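Local atomic coordinates of YcgJ protein (Bacillus subtilis, PDB entry 1XXL), a protein that probably acts as an S-adenosylmethionine-dependent methyltransferase, although its substrate is unknown. Residues D124-E129 with I171-L176; E135-L140 with F225-I230. All blocks are in the same frame, centred on the assembly; numbering follows the deposited sequence.

Contact 1. Residues D124-E129 with I171-L176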
ATOM      1  N   ASP A 124       1.146  -1.131   3.838  1.00 10.20           N
ATOM      2  CA  ASP A 124       0.048  -0.207   3.830  1.00 10.49           C
ATOM      3  C   ASP A 124      -0.136   0.371   5.216  1.00 10.06           C
ATOM      4  O   ASP A 124       0.452  -0.086   6.180  1.00  9.41           O
ATOM      5  CB  ASP A 124      -1.250  -0.888   3.313  1.00 11.17           C
ATOM      6  CG  ASP A 124      -2.172   0.087   2.559  1.00 13.03           C
ATOM      7  OD1 ASP A 124      -3.153  -0.407   1.959  1.00 15.11           O
ATOM      8  OD2 ASP A 124      -1.934   1.331   2.579  1.00 11.29           O
ATOM      9  N   HIS A 125      -0.941   1.411   5.310  1.00 10.17           N
ATOM     10  CA  HIS A 125      -1.428   1.794   6.611  1.00 11.08           C
ATOM     11  C   HIS A 125      -2.661   0.918   6.911  1.00 11.08           C
ATOM     12  O   HIS A 125      -3.264   0.340   6.004  1.00 12.14           O
ATOM     13  CB  HIS A 125      -1.660   3.303   6.788  1.00 11.56           C
ATOM     14  CG  HIS A 125      -2.199   3.992   5.590  1.00 13.19           C
ATOM     15  ND1 HIS A 125      -3.546   4.125   5.360  1.00 14.98           N
ATOM     16  CD2 HIS A 125      -1.572   4.611   4.560  1.00 16.88           C
ATOM     17  CE1 HIS A 125      -3.732   4.787   4.229  1.00 17.24           C
ATOM     18  NE2 HIS A 125      -2.548   5.086   3.721  1.00 17.84           N
ATOM     19  N   TYR A 126      -2.944   0.736   8.184  1.00 10.37           N
ATOM     20  CA  TYR A 126      -3.971  -0.196   8.599  1.00 10.79           C
ATOM     21  C   TYR A 126      -4.885   0.414   9.661  1.00 10.88           C
ATOM     22  O   TYR A 126      -4.537   1.377  10.319  1.00 11.35           O
ATOM     23  CB  TYR A 126      -3.316  -1.492   9.085  1.00  9.75           C
ATOM     24  CG  TYR A 126      -2.424  -1.366  10.306  1.00  9.28           C
ATOM     25  CD1 TYR A 126      -1.058  -1.153  10.184  1.00  8.52           C
ATOM     26  CD2 TYR A 126      -2.954  -1.461  11.573  1.00  6.82           C
ATOM     27  CE1 TYR A 126      -0.242  -1.070  11.302  1.00  7.99           C
ATOM     28  CE2 TYR A 126      -2.170  -1.357  12.672  1.00  8.83           C
ATOM     29  CZ  TYR A 126      -0.806  -1.162  12.540  1.00  8.88           C
ATOM     30  OH  TYR A 126      -0.041  -1.038  13.663  1.00 10.54           O
ATOM     31  N   ALA A 127      -6.057  -0.188   9.804  1.00 12.25           N
ATOM     32  CA  ALA A 127      -7.049   0.169  10.809  1.00 11.92           C
ATOM     33  C   ALA A 127      -6.699  -0.515  12.130  1.00 12.37           C
ATOM     34  O   ALA A 127      -6.404  -1.710  12.151  1.00 12.57           O
ATOM     35  CB  ALA A 127      -8.419  -0.297  10.354  1.00 12.11           C
ATOM     36  N   PRO A 128      -6.725   0.242  13.248  1.00 12.83           N
ATOM     37  CA  PRO A 128      -6.630  -0.404  14.543  1.00 12.97           C
ATOM     38  C   PRO A 128      -7.761  -1.425  14.731  1.00 12.80           C
ATOM     39  O   PRO A 128      -8.782  -1.377  14.027  1.00 12.57           O
ATOM     40  CB  PRO A 128      -6.745   0.764  15.529  1.00 13.95           C
ATOM     41  CG  PRO A 128      -6.302   1.941  14.767  1.00 13.33           C
ATOM     42  CD  PRO A 128      -6.789   1.702  13.371  1.00 12.55           C
ATOM     43  N   GLU A 129      -7.554  -2.350  15.650  1.00 12.93           N
ATOM     44  CA  GLU A 129      -8.536  -3.396  15.936  1.00 13.65           C
ATOM     45  C   GLU A 129      -9.862  -2.819  16.449  1.00 13.68           C
ATOM     46  O   GLU A 129     -10.932  -3.281  16.048  1.00 13.92           O
ATOM     47  CB  GLU A 129      -7.950  -4.389  16.942  1.00 13.27           C
ATOM     48  CG  GLU A 129      -6.819  -5.244  16.365  1.00 14.63           C
ATOM     49  CD  GLU A 129      -7.268  -6.075  15.151  1.00 16.25           C
ATOM     50  OE1 GLU A 129      -6.646  -5.969  14.066  1.00 14.94           O
ATOM     51  OE2 GLU A 129      -8.262  -6.823  15.288  1.00 18.41           O
ATOM     52  N   ILE A 171       6.658  -7.846   9.668  1.00 15.30           N
ATOM     53  CA  ILE A 171       8.080  -7.535   9.616  1.00 15.21           C
ATOM     54  C   ILE A 171       8.426  -6.271  10.438  1.00 14.98           C
ATOM     55  O   ILE A 171       9.394  -6.267  11.204  1.00 14.19           O
ATOM     56  CB  ILE A 171       8.576  -7.402   8.155  1.00 14.75           C
ATOM     57  CG1 ILE A 171       8.283  -8.686   7.344  1.00 13.47           C
ATOM     58  CG2 ILE A 171      10.074  -7.034   8.121  1.00 15.15           C
ATOM     59  CD1 ILE A 171       9.008  -9.931   7.803  1.00 13.33           C
ATOM     60  N   GLN A 172       7.652  -5.207  10.273  1.00 14.87           N
ATOM     61  CA  GLN A 172       7.841  -4.001  11.061  1.00 15.21           C
ATOM     62  C   GLN A 172       6.585  -3.174  11.002  1.00 14.09           C
ATOM     63  O   GLN A 172       5.924  -3.102   9.962  1.00 11.73           O
ATOM     64  CB  GLN A 172       9.007  -3.154  10.521  1.00 15.35           C
ATOM     65  CG  GLN A 172       9.472  -2.023  11.458  1.00 16.68           C
ATOM     66  CD  GLN A 172      10.505  -1.106  10.803  1.00 20.75           C
ATOM     67  OE1 GLN A 172      10.346  -0.682   9.667  1.00 28.56           O
ATOM     68  NE2 GLN A 172      11.569  -0.803  11.522  1.00 28.95           N
ATOM     69  N   LYS A 173       6.295  -2.548  12.136  1.00 13.24           N
ATOM     70  CA  LYS A 173       5.229  -1.596  12.306  1.00 14.08           C
ATOM     71  C   LYS A 173       5.860  -0.257  12.651  1.00 12.95           C
ATOM     72  O   LYS A 173       6.861  -0.198  13.370  1.00 12.91           O
ATOM     73  CB  LYS A 173       4.350  -1.997  13.497  1.00 14.49           C
ATOM     74  CG  LYS A 173       3.504  -3.196  13.304  1.00 16.02           C
ATOM     75  CD  LYS A 173       2.742  -3.493  14.608  1.00 16.82           C
ATOM     76  CE  LYS A 173       1.729  -4.593  14.392  1.00 20.20           C
ATOM     77  NZ  LYS A 173       1.094  -5.090  15.667  1.00 22.25           N
ATOM     78  N   TRP A 174       5.284   0.818  12.148  1.00 12.26           N
ATOM     79  CA  TRP A 174       5.767   2.154  12.487  1.00 11.85           C
ATOM     80  C   TRP A 174       4.648   3.146  12.331  1.00 12.56           C
ATOM     81  O   TRP A 174       3.663   2.875  11.624  1.00 11.72           O
ATOM     82  CB  TRP A 174       6.984   2.527  11.619  1.00 11.16           C
ATOM     83  CG  TRP A 174       6.691   2.696  10.170  1.00  9.80           C
ATOM     84  CD1 TRP A 174       6.409   3.865   9.525  1.00  9.12           C
ATOM     85  CD2 TRP A 174       6.682   1.669   9.167  1.00  9.57           C
ATOM     86  NE1 TRP A 174       6.198   3.624   8.188  1.00 10.77           N
ATOM     87  CE2 TRP A 174       6.367   2.288   7.938  1.00  9.51           C
ATOM     88  CE3 TRP A 174       6.904   0.280   9.190  1.00  9.92           C
ATOM     89  CZ2 TRP A 174       6.278   1.573   6.747  1.00  8.92           C
ATOM     90  CZ3 TRP A 174       6.816  -0.428   8.000  1.00  9.31           C
ATOM     91  CH2 TRP A 174       6.496   0.215   6.810  1.00  9.05           C
ATOM     92  N   ASN A 175       4.787   4.274  13.023  1.00 13.50           N
ATOM     93  CA  ASN A 175       3.879   5.424  12.872  1.00 14.11           C
ATOM     94  C   ASN A 175       4.326   6.213  11.662  1.00 13.85           C
ATOM     95  O   ASN A 175       5.496   6.591  11.554  1.00 14.67           O
ATOM     96  CB  ASN A 175       3.894   6.317  14.123  1.00 14.85           C
ATOM     97  CG  ASN A 175       3.023   5.764  15.258  1.00 18.17           C
ATOM     98  OD1 ASN A 175       2.237   4.840  15.066  1.00 23.30           O
ATOM     99  ND2 ASN A 175       3.138   6.360  16.435  1.00 22.02           N
ATOM    100  N   LEU A 176       3.419   6.418  10.717  1.00 12.95           N
ATOM    101  CA  LEU A 176       3.724   7.175   9.512  1.00 12.18           C
ATOM    102  C   LEU A 176       3.298   8.620   9.745  1.00 11.52           C
ATOM    103  O   LEU A 176       2.120   8.898   9.798  1.00 10.87           O
ATOM    104  CB  LEU A 176       2.977   6.568   8.321  1.00 12.69           C
ATOM    105  CG  LEU A 176       2.996   7.296   6.982  1.00 12.46           C
ATOM    106  CD1 LEU A 176       4.410   7.317   6.442  1.00 14.40           C
ATOM    107  CD2 LEU A 176       2.035   6.591   6.014  1.00 13.76           C
TER
HETATM  108  O   HOH W   1       1.924   0.633  13.113  1.00 13.34           O
HETATM  109  O   HOH W   2      -0.880  -2.703  15.807  1.00 23.29           O

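Contact 2. Residues E135-L140 with F225-I230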
ATOM      1  N   GLU A 135     -12.928   2.987  12.040  1.00 15.29           N
ATOM      2  CA  GLU A 135     -13.842   3.920  11.398  1.00 16.14           C
ATOM      3  C   GLU A 135     -13.280   5.373  11.317  1.00 14.61           C
ATOM      4  O   GLU A 135     -13.405   6.046  10.296  1.00 13.10           O
ATOM      5  CB  GLU A 135     -15.109   3.819  12.224  1.00 16.94           C
ATOM      6  CG  GLU A 135     -16.287   4.609  11.894  1.00 21.78           C
ATOM      7  CD  GLU A 135     -17.450   4.190  12.828  1.00 22.85           C
ATOM      8  OE1 GLU A 135     -18.325   5.048  13.114  1.00 33.92           O
ATOM      9  OE2 GLU A 135     -17.458   3.003  13.298  1.00 33.27           O
ATOM     10  N   PHE A 136     -12.625   5.833  12.376  1.00 13.85           N
ATOM     11  CA  PHE A 136     -12.094   7.202  12.420  1.00 13.55           C
ATOM     12  C   PHE A 136     -11.076   7.434  11.308  1.00 12.96           C
ATOM     13  O   PHE A 136     -11.158   8.405  10.551  1.00 12.56           O
ATOM     14  CB  PHE A 136     -11.442   7.476  13.776  1.00 13.08           C
ATOM     15  CG  PHE A 136     -10.839   8.834  13.880  1.00 12.92           C
ATOM     16  CD1 PHE A 136      -9.504   9.053  13.540  1.00 12.59           C
ATOM     17  CD2 PHE A 136     -11.603   9.910  14.308  1.00 13.69           C
ATOM     18  CE1 PHE A 136      -8.961  10.322  13.627  1.00 12.45           C
ATOM     19  CE2 PHE A 136     -11.054  11.162  14.401  1.00 14.63           C
ATOM     20  CZ  PHE A 136      -9.742  11.367  14.056  1.00 12.36           C
ATOM     21  N   VAL A 137     -10.126   6.514  11.211  1.00 12.82           N
ATOM     22  CA  VAL A 137      -9.059   6.639  10.251  1.00 12.53           C
ATOM     23  C   VAL A 137      -9.529   6.377   8.827  1.00 12.62           C
ATOM     24  O   VAL A 137      -9.062   7.038   7.909  1.00 10.59           O
ATOM     25  CB  VAL A 137      -7.816   5.797  10.632  1.00 12.54           C
ATOM     26  CG1 VAL A 137      -8.054   4.286  10.495  1.00 11.40           C
ATOM     27  CG2 VAL A 137      -6.597   6.261   9.804  1.00 12.33           C
ATOM     28  N   ASN A 138     -10.457   5.438   8.638  1.00 12.80           N
ATOM     29  CA  ASN A 138     -11.006   5.215   7.301  1.00 13.11           C
ATOM     30  C   ASN A 138     -11.799   6.407   6.777  1.00 13.83           C
ATOM     31  O   ASN A 138     -11.680   6.777   5.583  1.00 13.99           O
ATOM     32  CB  ASN A 138     -11.846   3.935   7.237  1.00 13.51           C
ATOM     33  CG  ASN A 138     -11.005   2.721   6.905  1.00 13.97           C
ATOM     34  OD1 ASN A 138     -10.582   2.571   5.768  1.00 14.68           O
ATOM     35  ND2 ASN A 138     -10.737   1.869   7.896  1.00 12.06           N
ATOM     36  N   HIS A 139     -12.597   6.999   7.658  1.00 13.79           N
ATOM     37  CA  HIS A 139     -13.331   8.218   7.340  1.00 14.48           C
ATOM     38  C   HIS A 139     -12.343   9.362   7.020  1.00 14.02           C
ATOM     39  O   HIS A 139     -12.527  10.075   6.031  1.00 13.95           O
ATOM     40  CB  HIS A 139     -14.276   8.613   8.495  1.00 14.99           C
ATOM     41  CG  HIS A 139     -15.203   9.740   8.160  1.00 15.27           C
ATOM     42  ND1 HIS A 139     -16.124   9.668   7.135  1.00 19.84           N
ATOM     43  CD2 HIS A 139     -15.344  10.974   8.703  1.00 18.35           C
ATOM     44  CE1 HIS A 139     -16.794  10.808   7.062  1.00 19.35           C
ATOM     45  NE2 HIS A 139     -16.330  11.623   7.994  1.00 19.73           N
ATOM     46  N   LEU A 140     -11.306   9.535   7.843  1.00 13.96           N
ATOM     47  CA  LEU A 140     -10.325  10.610   7.605  1.00 14.36           C
ATOM     48  C   LEU A 140      -9.728  10.490   6.213  1.00 14.62           C
ATOM     49  O   LEU A 140      -9.684  11.458   5.458  1.00 14.68           O
ATOM     50  CB  LEU A 140      -9.220  10.595   8.640  1.00 14.41           C
ATOM     51  CG  LEU A 140      -8.053  11.582   8.482  1.00 14.45           C
ATOM     52  CD1 LEU A 140      -8.517  13.032   8.585  1.00 14.59           C
ATOM     53  CD2 LEU A 140      -7.032  11.290   9.537  1.00 14.38           C
ATOM     54  N   PHE A 225      -0.556  14.454  12.181  1.00 10.86           N
ATOM     55  CA  PHE A 225      -1.094  13.225  12.770  1.00 10.92           C
ATOM     56  C   PHE A 225      -0.268  12.066  12.254  1.00 10.59           C
ATOM     57  O   PHE A 225       0.571  12.260  11.381  1.00  9.81           O
ATOM     58  CB  PHE A 225      -2.599  13.057  12.482  1.00 10.68           C
ATOM     59  CG  PHE A 225      -2.957  12.992  11.012  1.00  9.81           C
ATOM     60  CD1 PHE A 225      -2.994  11.777  10.342  1.00 10.30           C
ATOM     61  CD2 PHE A 225      -3.283  14.153  10.308  1.00 11.79           C
ATOM     62  CE1 PHE A 225      -3.337  11.722   8.998  1.00 11.28           C
ATOM     63  CE2 PHE A 225      -3.636  14.101   8.971  1.00 12.07           C
ATOM     64  CZ  PHE A 225      -3.645  12.881   8.308  1.00 10.87           C
ATOM     65  N   CYS A 226      -0.484  10.881  12.801  1.00 10.29           N
ATOM     66  CA  CYS A 226       0.197   9.697  12.331  1.00 12.01           C
ATOM     67  C   CYS A 226      -0.792   8.641  11.919  1.00 12.08           C
ATOM     68  O   CYS A 226      -1.809   8.435  12.579  1.00 12.71           O
ATOM     69  CB  CYS A 226       1.105   9.102  13.406  1.00 12.26           C
ATOM     70  SG  CYS A 226       2.603  10.073  13.800  1.00 16.22           S
ATOM     71  N   LEU A 227      -0.462   7.959  10.839  1.00 12.07           N
ATOM     72  CA  LEU A 227      -1.148   6.774  10.411  1.00 13.03           C
ATOM     73  C   LEU A 227      -0.354   5.571  10.938  1.00 12.93           C
ATOM     74  O   LEU A 227       0.802   5.712  11.327  1.00 12.64           O
ATOM     75  CB  LEU A 227      -1.247   6.736   8.892  1.00 13.30           C
ATOM     76  CG  LEU A 227      -2.483   7.276   8.152  1.00 15.80           C
ATOM     77  CD1 LEU A 227      -3.441   8.136   8.935  1.00 17.22           C
ATOM     78  CD2 LEU A 227      -2.133   7.902   6.832  1.00 14.60           C
ATOM     79  N   LYS A 228      -1.003   4.405  10.989  1.00 12.16           N
ATOM     80  CA  LYS A 228      -0.353   3.161  11.424  1.00 12.42           C
ATOM     81  C   LYS A 228       0.085   2.358  10.211  1.00 11.64           C
ATOM     82  O   LYS A 228      -0.753   1.917   9.426  1.00 12.40           O
ATOM     83  CB  LYS A 228      -1.318   2.310  12.255  1.00 13.02           C
ATOM     84  CG  LYS A 228      -2.140   3.059  13.280  1.00 15.04           C
ATOM     85  CD  LYS A 228      -1.309   3.950  14.169  1.00 18.17           C
ATOM     86  CE  LYS A 228      -0.595   3.190  15.208  1.00 20.47           C
ATOM     87  NZ  LYS A 228      -0.189   4.160  16.300  1.00 22.70           N
ATOM     88  N   ALA A 229       1.386   2.163  10.058  1.00 11.10           N
ATOM     89  CA  ALA A 229       1.946   1.529   8.864  1.00 10.45           C
ATOM     90  C   ALA A 229       2.588   0.237   9.238  1.00  9.58           C
ATOM     91  O   ALA A 229       3.013   0.053  10.381  1.00  8.56           O
ATOM     92  CB  ALA A 229       2.947   2.441   8.221  1.00 10.87           C
ATOM     93  N   ILE A 230       2.649  -0.671   8.268  1.00  9.35           N
ATOM     94  CA  ILE A 230       3.246  -1.973   8.478  1.00  8.77           C
ATOM     95  C   ILE A 230       3.853  -2.528   7.184  1.00  8.67           C
ATOM     96  O   ILE A 230       3.416  -2.191   6.092  1.00  8.03           O
ATOM     97  CB  ILE A 230       2.166  -2.936   9.064  1.00  9.18           C
ATOM     98  CG1 ILE A 230       2.811  -4.186   9.654  1.00  9.16           C
ATOM     99  CG2 ILE A 230       1.097  -3.216   8.008  1.00  8.76           C
ATOM    100  CD1 ILE A 230       1.823  -5.118  10.429  1.00 10.18           C
TER

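Contact 1. Residues D124-E129 with I171-L176
The hydroxyl of Y126 is held by two waters that join it to both a side chain and the backbone of strand 166-179. Water 1 stands 2.6 Å from Y126 OH and donates more loosely to W174 O, at 3.2 Å. Water 2 lies 2.8 Å from Y126 OH and accepts a bond from K173 NZ, which is 3.1 Å away. The two waters thus bridge the phenol to the strand across an otherwise sparse interface. K173 adds the direct touch: the two side chains cross at about a right angle, and the lysine methylenes meet the hydroxyl end, K173 CD lying 3.8 Å from Y126 OH. Beyond CG the lysine is fully extended (chi2 177°, chi3 172°), which carries its ammonium past the hydroxyl to water 2; D170 makes a long, weak ion pair with the same ammonium.

The segments 124-129 and 171-176 are not adjacent in the sheet. Strand 222-236 runs between them, antiparallel to both, as the seventh strand of a class I methyltransferase fold does in the order 3-2-1-4-5-7-6, and the Y126 ring reaches over it, touching K228 and I230. A classic beta bulge at I171 and Q172 sets these two residues opposite the single L231 of that middle strand.

The second touch is looser and apolar. L176 CD2 comes within 4.4 Å of H125 CD2, approaching the imidazole at an oblique angle. H125 is oriented mainly by other groups: ND1 is hydrogen-bonded to E151, and the ring stacks with H98. D124 OD2 lies 3.8 Å above the plane of the H125 ring, over its centre, while also accepting bonds from H125 N and H98 ND1.

Contact 2. Residues E135-L140 with F225-I230
L140 and F225 approach from opposite directions, the leucine presenting one methyl to the flat side of the phenyl ring. L140 CD2 sits over that face, 4.1 Å from the centroid of the F225 ring and 23° off its normal, which makes a CH-pi contact displaced toward the rim. The nearest ring atom is F225 CE1, 3.8 Å from L140 CD2, with CZ almost as close. With CG anti to the backbone N (chi1 175°), L140 brings its CD2 branch up to the ring. W183 packs against the same phenyl edge-to-face.

One helical turn earlier, V137 meets L227, two residues along the strand from F225. These side chains run at a slant to each other and touch through single methyls, V137 CG2 to L227 CD1 at 3.8 Å. L227 CD1 also lies in the plane of the F225 ring, at its edge, and thus fills the corner between the two pairs. The leucine adopts an unusual conformation, with chi2 of 14° bringing CD1 nearly into eclipse with CA, which suggests some strain.

All four residues are buried, and neighbouring elements close the cluster: I197, H200 and L201 of helix 191-202 around L140, F212 beside V137, and I178 next to both F225 and L227. Residues three apart on helix 131-144 are thereby laid against residues two apart on strand 222-236. This is apolar helix-on-sheet packing, away from the S-adenosylmethionine site, on the antiparallel strand that is a hallmark of the class I, Rossmann-like methyltransferase fold.

The two contacts lie about 9 Å apart, centre to centre. Their segments interleave along the sequence: 124-129, 135-140, 171-176, then 225-230. Strand 222-236 is the common element. It separates the two strands of contact 1 and supplies one half of contact 2, and probable hydrogen bonds, Y126 N to K228 O and L176 N to L227 O, each 2.8 Å, join the contacts directly. Helix 131-144 follows strand 118-125 after a short loop, so the chain leaves the sheet at contact 1 and packs back against it at contact 2. Both therefore lie at the end of the sheet formed by strands 118-125, 222-236 and 166-179, in what is probably a class I methyltransferase fold.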